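Local coordinates for fucolectin-related protein (Streptococcus pneumoniae, PDB 2WMF), which probably hydrolyses glycosidic bonds in host blood-group carbohydrate antigens, as a glycoside hydrolase of family 98, at residues R125-P130 / H162-Y166. Residues are numbered along the deposited sequence; the frame is centred on the assembly and turned at random.
Sequences RNTVPP and HSAKY
The phenol of Tyr-166 reaches out from helix 159-172 and meets two oxygens of the facing loop with its hydroxyl. Tyr-166 OH is placed to donate to Val-128 O, although the 2.4 Å between them is so short that the exact geometry is doubtful. Thr-127 meets the same hydroxyl, OG1 to Tyr-166 OH 2.7 Å, and both loop oxygens lie in the plane of the ring at its edge. CB of Thr-127 also comes up against the phenol oxygen. A second route to the helix runs through a water that bonds to Thr-127 OG1 at 2.8 Å and, in the plane of the imidazole, to His-162 ND1 at 2.7 Å. His-162 CE1 lies 3.1 Å from Arg-125 O, again at the ring edge, whereas ND1 meets this carbonyl at too poor an angle to bond. Beyond the phenol the contact turns apolar: the ring of Pro-130 crosses the Lys-165 side chain at about a right angle, Pro-130 CG to Lys-165 CG a tight 3.4 Å; Pro-130 CG also packs against Tyr-166 CE1 at 4.2 Å. The site belongs to the eight-stranded parallel (beta/alpha)8 barrel, where the loop after strand 115-121 leads into helix 130-139 and meets the helix after the next strand, 143-149. Pro-129 is the N-cap of helix 130-139. With chi1 at 48°, Thr-127 OG1 lies between its backbone N and carbonyl carbon, where it reaches both the phenol oxygen and the water, with CG2 beside the N. Deeper in, Tyr-166 packs on Ile-119, Met-120 and Phe-177 of the barrel strands, and His-162 also touches Met-120.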
loop_
_atom_site.group_PDB
_atom_site.type_symbol
_atom_site.label_atom_id
_atom_site.label_comp_id
_atom_site.label_asym_id
_atom_site.label_seq_id
_atom_site.Cartn_x
_atom_site.Cartn_y
_atom_site.Cartn_z
ATOM N N ARG A 125 23.037 -3.439 13.911
ATOM C CA ARG A 125 23.492 -4.797 14.177
ATOM C C ARG A 125 23.239 -5.186 15.650
ATOM O O ARG A 125 23.085 -6.370 15.940
ATOM C CB ARG A 125 24.995 -4.898 13.896
ATOM C CG ARG A 125 25.389 -4.680 12.419
ATOM C CD ARG A 125 26.864 -4.408 12.287
ATOM N NE ARG A 125 27.305 -4.082 10.940
ATOM C CZ ARG A 125 27.115 -2.899 10.358
ATOM N NH1 ARG A 125 26.490 -1.920 11.013
ATOM N NH2 ARG A 125 27.562 -2.676 9.124
ATOM N N ASN A 126 23.222 -4.200 16.541
ATOM C CA ASN A 126 23.122 -4.489 17.999
ATOM C C ASN A 126 21.734 -4.138 18.517
ATOM O O ASN A 126 21.532 -3.186 19.294
ATOM C CB ASN A 126 24.249 -3.749 18.750
ATOM C CG ASN A 126 25.626 -4.254 18.354
ATOM O OD1 ASN A 126 26.506 -3.472 17.994
ATOM N ND2 ASN A 126 25.810 -5.575 18.382
ATOM N N THR A 127 20.764 -4.943 18.056
ATOM C CA THR A 127 19.345 -4.787 18.386
ATOM C C THR A 127 19.027 -5.667 19.590
ATOM O O THR A 127 19.898 -6.444 20.033
ATOM C CB THR A 127 18.486 -5.151 17.170
ATOM O OG1 THR A 127 18.929 -6.404 16.604
ATOM C CG2 THR A 127 18.600 -4.004 16.115
ATOM N N VAL A 128 17.805 -5.571 20.104
ATOM C CA VAL A 128 17.445 -6.278 21.347
ATOM C C VAL A 128 17.634 -7.774 21.185
ATOM O O VAL A 128 17.417 -8.346 20.091
ATOM C CB VAL A 128 16.002 -5.929 21.863
ATOM C CG1 VAL A 128 15.942 -4.472 22.327
ATOM C CG2 VAL A 128 14.954 -6.225 20.812
ATOM N N PRO A 129 18.099 -8.438 22.259
ATOM C CA PRO A 129 18.316 -9.882 22.139
ATOM C C PRO A 129 17.062 -10.693 21.838
ATOM O O PRO A 129 16.005 -10.362 22.339
ATOM C CB PRO A 129 18.841 -10.257 23.540
ATOM C CG PRO A 129 19.408 -8.999 24.108
ATOM C CD PRO A 129 18.504 -7.923 23.586
ATOM N N PRO A 130 17.181 -11.745 21.035
ATOM C CA PRO A 130 16.004 -12.615 20.859
ATOM C C PRO A 130 15.409 -13.154 22.170
ATOM O O PRO A 130 14.192 -13.290 22.295
ATOM C CB PRO A 130 16.539 -13.765 19.986
ATOM C CG PRO A 130 17.693 -13.180 19.241
ATOM C CD PRO A 130 18.305 -12.166 20.174
ATOM N N HIS A 162 19.870 -12.037 11.448
ATOM C CA HIS A 162 19.233 -11.541 12.670
ATOM C C HIS A 162 17.709 -11.626 12.498
ATOM O O HIS A 162 16.995 -11.931 13.430
ATOM C CB HIS A 162 19.655 -10.131 13.030
ATOM C CG HIS A 162 21.054 -10.029 13.539
ATOM N ND1 HIS A 162 21.612 -8.836 13.952
ATOM C CD2 HIS A 162 22.003 -10.975 13.697
ATOM C CE1 HIS A 162 22.867 -9.058 14.336
ATOM N NE2 HIS A 162 23.121 -10.352 14.209
ATOM N N SER A 163 17.225 -11.264 11.317
ATOM C CA SER A 163 15.794 -11.336 11.013
ATOM C C SER A 163 15.278 -12.770 11.138
ATOM O O SER A 163 14.197 -13.018 11.709
ATOM C CB SER A 163 15.501 -10.730 9.608
ATOM O OG SER A 163 15.750 -9.323 9.573
ATOM N N ALA A 164 16.075 -13.712 10.653
ATOM C CA ALA A 164 15.752 -15.150 10.736
ATOM C C ALA A 164 15.590 -15.589 12.199
ATOM O O ALA A 164 14.663 -16.342 12.532
ATOM C CB ALA A 164 16.830 -15.983 10.008
ATOM N N LYS A 165 16.462 -15.094 13.071
ATOM C CA LYS A 165 16.375 -15.486 14.487
ATOM C C LYS A 165 15.116 -14.901 15.110
ATOM O O LYS A 165 14.406 -15.584 15.862
ATOM C CB LYS A 165 17.600 -15.035 15.264
ATOM C CG LYS A 165 17.578 -15.494 16.710
ATOM C CD LYS A 165 17.816 -17.023 16.901
ATOM C CE LYS A 165 17.127 -17.515 18.142
ATOM N NZ LYS A 165 15.656 -17.543 17.825
ATOM N N TYR A 166 14.818 -13.644 14.819
ATOM C CA TYR A 166 13.589 -13.065 15.370
ATOM C C TYR A 166 12.333 -13.750 14.817
ATOM O O TYR A 166 11.357 -13.982 15.570
ATOM C CB TYR A 166 13.503 -11.575 15.097
ATOM C CG TYR A 166 14.507 -10.693 15.835
ATOM C CD1 TYR A 166 14.640 -10.729 17.245
ATOM C CD2 TYR A 166 15.282 -9.802 15.124
ATOM C CE1 TYR A 166 15.545 -9.886 17.887
ATOM C CE2 TYR A 166 16.142 -8.957 15.739
ATOM C CZ TYR A 166 16.303 -8.997 17.117
ATOM O OH TYR A 166 17.201 -8.120 17.692
HETATM O O HOH W 1 20.112 -6.610 14.040
#